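Local structure of 24-sterol C-methyltransferase (Haloferax volcanii, 6F5Z) at residues B[167-170]-B[171-175]. The protein is a putative S-adenosyl-L-methionine-dependent methyltransferase that binds S-adenosyl-L-homocysteine and forms a holoenzyme with the activator Trm112. Residues are numbered along the deposited sequence; the frame is centred on the assembly and turned at random.
Sequences EYRE and AFRDA
E170 O takes the amide of D174 (N to O, 2.8 Å), one of four successive i to i+4 bonds in this last part of helix 165-174; A171 N on E167 O, F172 N on Y168 O and R173 N on R169 O are the others. On the outer side, R169 and R173 lie one turn apart, with R169 NE 4.3 Å from R173 NH2. That approach of like charges is bridged by E37 of the second subunit, whose carboxylate forms salt bridges with both. R169 NH1 also bonds Q182 OE1, while R173 reaches back in extended form to lay NH1 3.8 Å from R169 CB. On the face packed against the sheet, F172 CE1 lies 4.2 Å from Y168 CD1, at the edge of that ring and near its plane. F172 CG stands anti to the carbonyl carbon (chi1 -90°), which brings F172 CD1 to 3.2 Å from Y168 O. Cutting F172 back to an alanine is likely to open a gap beside the Y168 ring and leave F136 without its ring partner. Together Y168 and F172 press this helix onto strands 134-140, 178-185 and 218-224 of the Rossmann-like methyltransferase sheet, and A171 and F172 meet L123 of helix 119-129.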
loop_
_atom_site.group_PDB
_atom_site.type_symbol
_atom_site.label_atom_id
_atom_site.label_comp_id
_atom_site.label_asym_id
_atom_site.label_seq_id
_atom_site.Cartn_x
_atom_site.Cartn_y
_atom_site.Cartn_z
ATOM N N GLU B 167 -1.337 0.241 -17.033
ATOM C CA GLU B 167 -2.562 0.973 -17.366
ATOM C C GLU B 167 -3.425 1.277 -16.147
ATOM O O GLU B 167 -4.067 2.336 -16.085
ATOM C CB GLU B 167 -3.368 0.231 -18.425
ATOM C CG GLU B 167 -2.746 0.407 -19.813
ATOM C CD GLU B 167 -3.282 -0.532 -20.878
ATOM O OE1 GLU B 167 -3.629 -1.691 -20.555
ATOM O OE2 GLU B 167 -3.295 -0.118 -22.060
ATOM N N TYR B 168 -3.462 0.352 -15.153
ATOM C CA TYR B 168 -4.211 0.631 -13.921
ATOM C C TYR B 168 -3.526 1.791 -13.180
ATOM O O TYR B 168 -4.214 2.692 -12.725
ATOM C CB TYR B 168 -4.203 -0.600 -12.993
ATOM C CG TYR B 168 -5.413 -1.475 -13.224
ATOM C CD1 TYR B 168 -6.629 -1.197 -12.599
ATOM C CD2 TYR B 168 -5.360 -2.572 -14.092
ATOM C CE1 TYR B 168 -7.767 -1.964 -12.851
ATOM C CE2 TYR B 168 -6.489 -3.370 -14.316
ATOM C CZ TYR B 168 -7.698 -3.035 -13.728
ATOM O OH TYR B 168 -8.827 -3.764 -13.984
ATOM N N ARG B 169 -2.183 1.826 -13.130
ATOM C CA ARG B 169 -1.521 2.934 -12.415
ATOM C C ARG B 169 -1.790 4.263 -13.132
ATOM O O ARG B 169 -2.097 5.270 -12.479
ATOM C CB ARG B 169 -0.003 2.693 -12.293
ATOM C CG ARG B 169 0.344 1.401 -11.558
ATOM C CD ARG B 169 1.806 1.325 -11.075
ATOM N NE ARG B 169 2.777 1.562 -12.145
ATOM C CZ ARG B 169 3.205 0.619 -12.984
ATOM N NH1 ARG B 169 2.691 -0.612 -12.936
ATOM N NH2 ARG B 169 4.131 0.901 -13.896
ATOM N N GLU B 170 -1.676 4.248 -14.476
ATOM C CA GLU B 170 -1.902 5.457 -15.250
ATOM C C GLU B 170 -3.336 5.942 -15.096
ATOM O O GLU B 170 -3.562 7.139 -14.930
ATOM C CB GLU B 170 -1.592 5.193 -16.735
ATOM C CG GLU B 170 -0.122 4.880 -17.015
ATOM C CD GLU B 170 0.197 4.152 -18.319
ATOM O OE1 GLU B 170 -0.720 3.956 -19.149
ATOM O OE2 GLU B 170 1.372 3.765 -18.506
ATOM N N ALA B 171 -4.324 5.015 -15.132
ATOM C CA ALA B 171 -5.731 5.428 -15.023
ATOM C C ALA B 171 -5.995 6.006 -13.630
ATOM O O ALA B 171 -6.771 6.954 -13.501
ATOM C CB ALA B 171 -6.635 4.225 -15.241
ATOM N N PHE B 172 -5.406 5.414 -12.570
ATOM C CA PHE B 172 -5.625 5.956 -11.231
ATOM C C PHE B 172 -5.101 7.389 -11.171
ATOM O O PHE B 172 -5.820 8.270 -10.720
ATOM C CB PHE B 172 -4.855 5.121 -10.205
ATOM C CG PHE B 172 -5.623 3.950 -9.628
ATOM C CD1 PHE B 172 -6.406 3.144 -10.444
ATOM C CD2 PHE B 172 -5.477 3.602 -8.295
ATOM C CE1 PHE B 172 -7.070 2.009 -9.921
ATOM C CE2 PHE B 172 -6.182 2.512 -7.761
ATOM C CZ PHE B 172 -6.943 1.711 -8.578
ATOM N N ARG B 173 -3.901 7.613 -11.708
ATOM C CA ARG B 173 -3.336 8.976 -11.666
ATOM C C ARG B 173 -4.188 9.920 -12.512
ATOM O O ARG B 173 -4.398 11.061 -12.099
ATOM C CB ARG B 173 -1.884 8.978 -12.146
ATOM C CG ARG B 173 -0.981 8.146 -11.237
ATOM C CD ARG B 173 0.504 8.334 -11.507
ATOM N NE ARG B 173 1.308 7.394 -10.706
ATOM C CZ ARG B 173 1.932 6.322 -11.191
ATOM N NH1 ARG B 173 1.866 6.034 -12.488
ATOM N NH2 ARG B 173 2.636 5.538 -10.388
ATOM N N ASP B 174 -4.677 9.451 -13.699
ATOM C CA ASP B 174 -5.507 10.329 -14.538
ATOM C C ASP B 174 -6.807 10.736 -13.834
ATOM O O ASP B 174 -7.355 11.816 -14.118
ATOM C CB ASP B 174 -5.778 9.696 -15.901
ATOM C CG ASP B 174 -4.566 9.603 -16.803
ATOM O OD1 ASP B 174 -3.552 10.276 -16.511
ATOM O OD2 ASP B 174 -4.626 8.851 -17.808
ATOM N N ALA B 175 -7.297 9.906 -12.873
ATOM C CA ALA B 175 -8.517 10.208 -12.125
ATOM C C ALA B 175 -8.245 11.025 -10.875
ATOM O O ALA B 175 -9.195 11.370 -10.159
ATOM C CB ALA B 175 -9.217 8.915 -11.731
#